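Local coordinates for CdiA-CT toxin, Conserved domain protein (Yersinia pseudotuberculosis serotype O:3, PDB 4ZQU) that probably acts as an endonuclease toxin of the PDDEXK clan in contact-dependent growth inhibition and forms a complex with its immunity protein, at residues Gln53-Ser56 with Ser57-Asn61; Thr77-Ser80 with Ser81-Thr84; Val94-Lys98 with Ala99-Glu103. One frame throughout, in Å; residues are numbered along the deposited sequence.

Along the chain the three contacts follow in series, each joining residues three to five positions apart in one stretch, so none closes a long loop and none nests within or crosses another. Interaction 1 lies in the first two turns of helix 53-66. Interaction 2 comes next, at the turn where strand 76-79 leaves its two-stranded hairpin and heads for strand 85-92. Interaction 3 follows that strand and starts helix 98-113. The first and third meet, with Tyr-55 N hydrogen-bonded to Glu-103 OE1 where the two helices lie together against the main sheet; their centres are about 13 Å apart. Interaction 2 is remote, its centre about 34 Å from that of interaction 3, beside the immunity protein.

Interaction 1 (Gln53-Ser56 with Ser57-Asn61); sequences QVYS and SIKKN
Tyr-55 and Lys-59, one helical turn apart, meet through both backbone and side chain. Lys-59 N donates to Tyr-55 O at 2.8 Å, while Lys-59 CB lies 4.2 Å above one face of the Tyr-55 ring, displaced toward its rim. Further out, Lys-59 CD reaches Tyr-55 CE2 at 4.1 Å, the lysine chain bending at its second torsion (-141°) as it passes the ring. On another side of the helix Val-54 and Ile-58 run side by side, pointing the same way, with CG1 of Val-54 4.0 Å from CD1 of Ile-58. Beneath them runs the i to i+4 ladder of an alpha helix, here the opening turns of helix 53-66, which packs against strand 85-92 and helix 98-113 of the endonuclease-like fold. Its rungs are uneven: Lys-60 N lies 2.7 Å from Ser-56 O, whereas the bond from Ser-57 N to Gln-53 O is longer, at 3.3 Å. In the second shell, Ile-58 rests on Leu-90 and Ala-107, and Tyr-110 touches both Tyr-55 and Lys-59. Ser-57 OG is hydrogen-bonded to Lys-38 NZ.

Interaction 2 (Thr77-Ser80 with Ser81-Thr84); sequences TVNS and SMIT
Asn-79 and Met-82 are joined across two overlapping beta turns, the first close to type I, at the end of strand 76-79, where Met-82 N donates to Asn-79 O at 3.1 Å and, one residue on, Ile-83 N donates to Ser-80 O at 3.2 Å. Both donors stand above the planes of their carbonyls, the second by 74°, as the chain coils through Ser-80, Ser-81 and Met-82 with near-helical backbone angles. The side chain of Asn-79 turns into this coil. With a first torsion of 60°, its CG sits between the backbone N and the carbonyl carbon, which carries OD1 over the start of the turn. There OD1 accepts a weak bond from Ser-81 N, closing an Asx turn, and a second bond from Ser-81 OG, whose modelled length is too short to be taken literally. Met-82 comes from the other end of the turn and crosses the asparagine at about a right angle. A first torsion of -50° sets CG beside the backbone N, and the extended chain runs back along the strand: CE is 3.4 Å from Asn-79 OD1, and SD takes a weak but fairly straight hydrogen bond from Asn-79 N at 3.3 Å. The same sulfur lies 3.6 Å from Val-78 CA and also touches Val-78 CG1. Ile-83 packs its CG1 against Asn-79 O at 3.6 Å. Val-78 pairs with Ala-71 of strand 70-73, while Thr-77 pairs antiparallel with a strand of the immunity protein chain, an example of beta-augmentation. The Met-82 sulfur thus probably occupies the strand edge just beyond that pairing. Ile-83 touches Tyr-24 and Phe-68 of the toxin's own loops, and the chain then leads into strand 85-92 of the main sheet.

Interaction 3 (Val94-Lys98 with Ala99-Glu103); sequences VNTTK and AQWTE
A capping box formed by Thr-97 and Gln-100 starts helix 98-113, with Thr-97 as the N-cap. Gln-100 OE1 accepts the N-H of Thr-97 at 2.9 Å along a nearly straight bond (168°), and in return Thr-97 OG1 accepts from Gln-100 N at 3.2 Å. A first torsion of 72° places OG1 between the backbone N and the carbonyl carbon of Thr-97, over the end of the helix, where it also touches Gln-100 CG. The carbonyl of Thr-97 takes up the regular ladder, with Trp-101 N 2.8 Å from its oxygen. Lys-98 O is gripped twice by Thr-102, whose N and OG1 approach from opposite faces of the carbonyl plane, each at 3.0 Å. The helix begun here is the crossover of a beta-alpha-beta unit, linking strand 85-92 to its parallel neighbour 117-122. Ahead of the cap, Thr-96 lays its methyl over the indole of Trp-101 as a CH-pi contact: CG2 stands 3.7 Å from the centroid of the five-membered ring, 18° off its normal. Trp-101 in turn packs on Val-120 and Gln-122. The amide of Gln-100 is oriented from both ends, since its NE2 is hydrogen-bonded to Met-45 O, while Asn-95 ND2 holds the preceding loop to Thr-42 O.

Interaction 1 (Gln53-Ser56 with Ser57-Asn61)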
loop_
_atom_site.group_PDB
_atom_site.type_symbol
_atom_site.label_atom_id
_atom_site.label_comp_id
_atom_site.label_asym_id
_atom_site.label_seq_id
_atom_site.Cartn_x
_atom_site.Cartn_y
_atom_site.Cartn_z
ATOM N N GLN A 53 16.088 -19.152 16.783
ATOM C CA GLN A 53 15.049 -18.211 17.208
ATOM C C GLN A 53 15.238 -16.832 16.594
ATOM O O GLN A 53 14.272 -16.175 16.206
ATOM C CB GLN A 53 15.018 -18.091 18.729
ATOM C CG GLN A 53 13.885 -18.856 19.379
ATOM C CD GLN A 53 13.811 -18.615 20.869
ATOM O OE1 GLN A 53 14.834 -18.525 21.544
ATOM N NE2 GLN A 53 12.595 -18.495 21.390
ATOM N N VAL A 54 16.487 -16.391 16.524
ATOM C CA VAL A 54 16.810 -15.124 15.891
ATOM C C VAL A 54 16.605 -15.226 14.386
ATOM O O VAL A 54 15.989 -14.352 13.773
ATOM C CB VAL A 54 18.259 -14.698 16.195
ATOM C CG1 VAL A 54 18.661 -13.510 15.339
ATOM C CG2 VAL A 54 18.414 -14.373 17.673
ATOM N N TYR A 55 17.115 -16.304 13.799
ATOM C CA TYR A 55 16.958 -16.557 12.370
ATOM C C TYR A 55 15.488 -16.575 11.963
ATOM O O TYR A 55 15.119 -16.007 10.936
ATOM C CB TYR A 55 17.628 -17.879 11.982
ATOM C CG TYR A 55 17.408 -18.271 10.539
ATOM C CD1 TYR A 55 18.168 -17.709 9.524
ATOM C CD2 TYR A 55 16.437 -19.202 10.193
ATOM C CE1 TYR A 55 17.967 -18.062 8.202
ATOM C CE2 TYR A 55 16.230 -19.561 8.873
ATOM C CZ TYR A 55 16.997 -18.989 7.883
ATOM O OH TYR A 55 16.792 -19.346 6.570
ATOM N N SER A 56 14.655 -17.223 12.774
ATOM C CA SER A 56 13.221 -17.307 12.511
ATOM C C SER A 56 12.560 -15.937 12.449
ATOM O O SER A 56 11.851 -15.629 11.495
ATOM C CB SER A 56 12.527 -18.155 13.577
ATOM O OG SER A 56 12.915 -19.514 13.485
ATOM N N SER A 57 12.791 -15.127 13.477
ATOM C CA SER A 57 12.188 -13.801 13.566
ATOM C C SER A 57 12.483 -12.963 12.330
ATOM O O SER A 57 11.598 -12.297 11.792
ATOM C CB SER A 57 12.685 -13.072 14.812
ATOM O OG SER A 57 12.160 -11.757 14.869
ATOM N N ILE A 58 13.732 -13.008 11.883
ATOM C CA ILE A 58 14.156 -12.255 10.709
ATOM C C ILE A 58 13.607 -12.874 9.431
ATOM O O ILE A 58 13.074 -12.173 8.573
ATOM C CB ILE A 58 15.688 -12.177 10.613
ATOM C CG1 ILE A 58 16.276 -11.653 11.926
ATOM C CG2 ILE A 58 16.099 -11.297 9.447
ATOM C CD1 ILE A 58 17.789 -11.617 11.947
ATOM N N LYS A 59 13.742 -14.191 9.312
ATOM C CA LYS A 59 13.209 -14.917 8.167
ATOM C C LYS A 59 11.710 -14.686 8.026
ATOM O O LYS A 59 11.183 -14.604 6.917
ATOM C CB LYS A 59 13.492 -16.411 8.297
ATOM C CG LYS A 59 13.205 -17.193 7.037
ATOM C CD LYS A 59 12.584 -18.542 7.333
ATOM C CE LYS A 59 12.044 -19.174 6.061
ATOM N NZ LYS A 59 11.017 -20.209 6.349
ATOM N N LYS A 60 11.031 -14.584 9.163
ATOM C CA LYS A 60 9.599 -14.341 9.180
ATOM C C LYS A 60 9.299 -13.004 8.516
ATOM O O LYS A 60 8.324 -12.869 7.778
ATOM C CB LYS A 60 9.068 -14.368 10.614
ATOM C CG LYS A 60 7.625 -13.926 10.769
ATOM C CD LYS A 60 7.031 -14.462 12.061
ATOM C CE LYS A 60 6.668 -13.330 13.011
ATOM N NZ LYS A 60 5.198 -13.231 13.244
ATOM N N ASN A 61 10.155 -12.019 8.768
ATOM C CA ASN A 61 10.008 -10.713 8.144
ATOM C C ASN A 61 10.375 -10.755 6.667
ATOM O O ASN A 61 9.656 -10.213 5.832
ATOM C CB ASN A 61 10.868 -9.674 8.863
ATOM C CG ASN A 61 10.654 -8.268 8.325
ATOM O OD1 ASN A 61 11.156 -7.914 7.258
ATOM N ND2 ASN A 61 9.910 -7.459 9.068
#

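Interaction 2 (Thr77-Ser80 with Ser81-Thr84)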
loop_
_atom_site.group_PDB
_atom_site.type_symbol
_atom_site.label_atom_id
_atom_site.label_comp_id
_atom_site.label_asym_id
_atom_site.label_seq_id
_atom_site.Cartn_x
_atom_site.Cartn_y
_atom_site.Cartn_z
ATOM N N THR A 77 -2.713 2.492 -1.242
ATOM C CA THR A 77 -2.574 1.265 -2.023
ATOM C C THR A 77 -1.157 1.090 -2.574
ATOM O O THR A 77 -0.612 1.993 -3.210
ATOM C CB THR A 77 -3.577 1.229 -3.199
ATOM O OG1 THR A 77 -4.918 1.274 -2.693
ATOM C CG2 THR A 77 -3.391 -0.038 -4.025
ATOM N N VAL A 78 -0.566 -0.073 -2.312
ATOM C CA VAL A 78 0.749 -0.427 -2.839
ATOM C C VAL A 78 0.737 -1.868 -3.342
ATOM O O VAL A 78 0.226 -2.754 -2.663
ATOM C CB VAL A 78 1.866 -0.276 -1.773
ATOM C CG1 VAL A 78 3.226 -0.621 -2.369
ATOM C CG2 VAL A 78 1.881 1.130 -1.188
ATOM N N ASN A 79 1.279 -2.106 -4.533
ATOM C CA ASN A 79 1.463 -3.477 -4.998
ATOM C C ASN A 79 2.882 -3.714 -5.505
ATOM O O ASN A 79 3.665 -2.776 -5.647
ATOM C CB ASN A 79 0.429 -3.844 -6.075
ATOM C CG ASN A 79 0.495 -2.951 -7.303
ATOM O OD1 ASN A 79 1.545 -2.421 -7.657
ATOM N ND2 ASN A 79 -0.643 -2.788 -7.966
ATOM N N SER A 80 3.198 -4.975 -5.781
ATOM C CA SER A 80 4.564 -5.380 -6.092
ATOM C C SER A 80 5.076 -4.815 -7.415
ATOM O O SER A 80 6.284 -4.740 -7.633
ATOM C CB SER A 80 4.659 -6.904 -6.113
ATOM O OG SER A 80 3.705 -7.454 -7.004
ATOM N N SER A 81 4.158 -4.422 -8.293
ATOM C CA SER A 81 4.529 -3.850 -9.583
ATOM C C SER A 81 5.198 -2.490 -9.407
ATOM O O SER A 81 5.956 -2.042 -10.269
ATOM C CB SER A 81 3.300 -3.717 -10.484
ATOM O OG SER A 81 2.367 -2.800 -9.942
ATOM N N MET A 82 4.910 -1.842 -8.282
ATOM C CA MET A 82 5.478 -0.538 -7.956
ATOM C C MET A 82 6.874 -0.669 -7.362
ATOM O O MET A 82 7.692 0.243 -7.458
ATOM C CB MET A 82 4.577 0.204 -6.967
ATOM C CG MET A 82 3.113 0.268 -7.361
ATOM S SD MET A 82 2.062 0.738 -5.971
ATOM C CE MET A 82 0.439 0.698 -6.721
ATOM N N ILE A 83 7.134 -1.816 -6.746
ATOM C CA ILE A 83 8.359 -2.037 -5.990
ATOM C C ILE A 83 9.531 -2.438 -6.884
ATOM O O ILE A 83 9.447 -3.420 -7.626
ATOM C CB ILE A 83 8.137 -3.118 -4.922
ATOM C CG1 ILE A 83 6.924 -2.760 -4.059
ATOM C CG2 ILE A 83 9.386 -3.304 -4.078
ATOM C CD1 ILE A 83 6.520 -3.844 -3.084
ATOM N N THR A 84 10.622 -1.680 -6.809
ATOM C CA THR A 84 11.801 -1.961 -7.629
ATOM C C THR A 84 12.914 -2.616 -6.820
ATOM O O THR A 84 13.764 -3.313 -7.372
ATOM C CB THR A 84 12.355 -0.683 -8.291
ATOM O OG1 THR A 84 12.654 0.291 -7.285
ATOM C CG2 THR A 84 11.342 -0.105 -9.269
#

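Interaction 3 (Val94-Lys98 with Ala99-Glu103)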
loop_
_atom_site.group_PDB
_atom_site.type_symbol
_atom_site.label_atom_id
_atom_site.label_comp_id
_atom_site.label_asym_id
_atom_site.label_seq_id
_atom_site.Cartn_x
_atom_site.Cartn_y
_atom_site.Cartn_z
ATOM N N VAL A 94 24.193 -4.711 21.508
ATOM C CA VAL A 94 25.579 -5.054 21.797
ATOM C C VAL A 94 25.723 -6.437 22.425
ATOM O O VAL A 94 26.776 -7.066 22.316
ATOM C CB VAL A 94 26.222 -4.012 22.732
ATOM C CG1 VAL A 94 26.298 -2.660 22.040
ATOM C CG2 VAL A 94 25.434 -3.905 24.029
ATOM N N ASN A 95 24.664 -6.912 23.076
ATOM C CA ASN A 95 24.705 -8.211 23.743
ATOM C C ASN A 95 24.417 -9.366 22.787
ATOM O O ASN A 95 24.161 -10.491 23.219
ATOM C CB ASN A 95 23.716 -8.247 24.914
ATOM C CG ASN A 95 22.267 -8.183 24.462
ATOM O OD1 ASN A 95 21.940 -7.515 23.484
ATOM N ND2 ASN A 95 21.392 -8.881 25.178
ATOM N N THR A 96 24.457 -9.081 21.488
ATOM C CA THR A 96 24.292 -10.109 20.470
ATOM C C THR A 96 25.480 -11.063 20.501
ATOM O O THR A 96 26.620 -10.655 20.282
ATOM C CB THR A 96 24.156 -9.498 19.062
ATOM O OG1 THR A 96 23.052 -8.584 19.037
ATOM C CG2 THR A 96 23.935 -10.590 18.025
ATOM N N THR A 97 25.210 -12.333 20.782
ATOM C CA THR A 97 26.272 -13.322 20.901
ATOM C C THR A 97 26.738 -13.794 19.532
ATOM O O THR A 97 26.057 -13.589 18.527
ATOM C CB THR A 97 25.820 -14.538 21.721
ATOM O OG1 THR A 97 24.885 -15.307 20.960
ATOM C CG2 THR A 97 25.164 -14.093 23.014
ATOM N N LYS A 98 27.908 -14.425 19.505
ATOM C CA LYS A 98 28.477 -14.969 18.278
ATOM C C LYS A 98 27.515 -15.954 17.633
ATOM O O LYS A 98 27.339 -15.960 16.415
ATOM C CB LYS A 98 29.816 -15.648 18.571
ATOM C CG LYS A 98 30.770 -14.787 19.385
ATOM C CD LYS A 98 31.902 -15.607 19.974
ATOM C CE LYS A 98 32.756 -16.227 18.887
ATOM N NZ LYS A 98 33.884 -17.006 19.466
ATOM N N ALA A 99 26.889 -16.781 18.465
ATOM C CA ALA A 99 25.901 -17.745 17.998
ATOM C C ALA A 99 24.714 -17.043 17.347
ATOM O O ALA A 99 24.106 -17.568 16.416
ATOM C CB ALA A 99 25.433 -18.616 19.148
ATOM N N GLN A 100 24.393 -15.854 17.843
ATOM C CA GLN A 100 23.281 -15.081 17.312
ATOM C C GLN A 100 23.667 -14.363 16.022
ATOM O O GLN A 100 22.853 -14.232 15.109
ATOM C CB GLN A 100 22.778 -14.087 18.359
ATOM C CG GLN A 100 21.963 -14.750 19.465
ATOM C CD GLN A 100 21.589 -13.801 20.586
ATOM O OE1 GLN A 100 22.331 -12.872 20.904
ATOM N NE2 GLN A 100 20.431 -14.033 21.194
ATOM N N TRP A 101 24.914 -13.911 15.943
ATOM C CA TRP A 101 25.433 -13.322 14.714
ATOM C C TRP A 101 25.448 -14.336 13.580
ATOM O O TRP A 101 25.340 -13.974 12.410
ATOM C CB TRP A 101 26.841 -12.769 14.927
ATOM C CG TRP A 101 26.847 -11.350 15.370
ATOM C CD1 TRP A 101 27.236 -10.869 16.587
ATOM C CD2 TRP A 101 26.427 -10.216 14.604
ATOM N NE1 TRP A 101 27.091 -9.504 16.622
ATOM C CE2 TRP A 101 26.595 -9.079 15.417
ATOM C CE3 TRP A 101 25.928 -10.055 13.308
ATOM C CZ2 TRP A 101 26.279 -7.794 14.975
ATOM C CZ3 TRP A 101 25.619 -8.780 12.872
ATOM C CH2 TRP A 101 25.793 -7.667 13.704
ATOM N N THR A 102 25.599 -15.607 13.938
ATOM C CA THR A 102 25.568 -16.689 12.965
ATOM C C THR A 102 24.183 -16.799 12.336
ATOM O O THR A 102 24.054 -17.063 11.139
ATOM C CB THR A 102 25.956 -18.028 13.611
ATOM O OG1 THR A 102 27.278 -17.927 14.153
ATOM C CG2 THR A 102 25.926 -19.144 12.587
ATOM N N GLU A 103 23.150 -16.586 13.148
ATOM C CA GLU A 103 21.774 -16.599 12.660
ATOM C C GLU A 103 21.484 -15.344 11.846
ATOM O O GLU A 103 20.775 -15.395 10.839
ATOM C CB GLU A 103 20.782 -16.709 13.820
ATOM C CG GLU A 103 21.056 -17.858 14.776
ATOM C CD GLU A 103 19.852 -18.207 15.629
ATOM O OE1 GLU A 103 18.730 -17.793 15.270
ATOM O OE2 GLU A 103 20.028 -18.889 16.661
HETATM O O HOH W 1 22.079 -12.280 23.258
#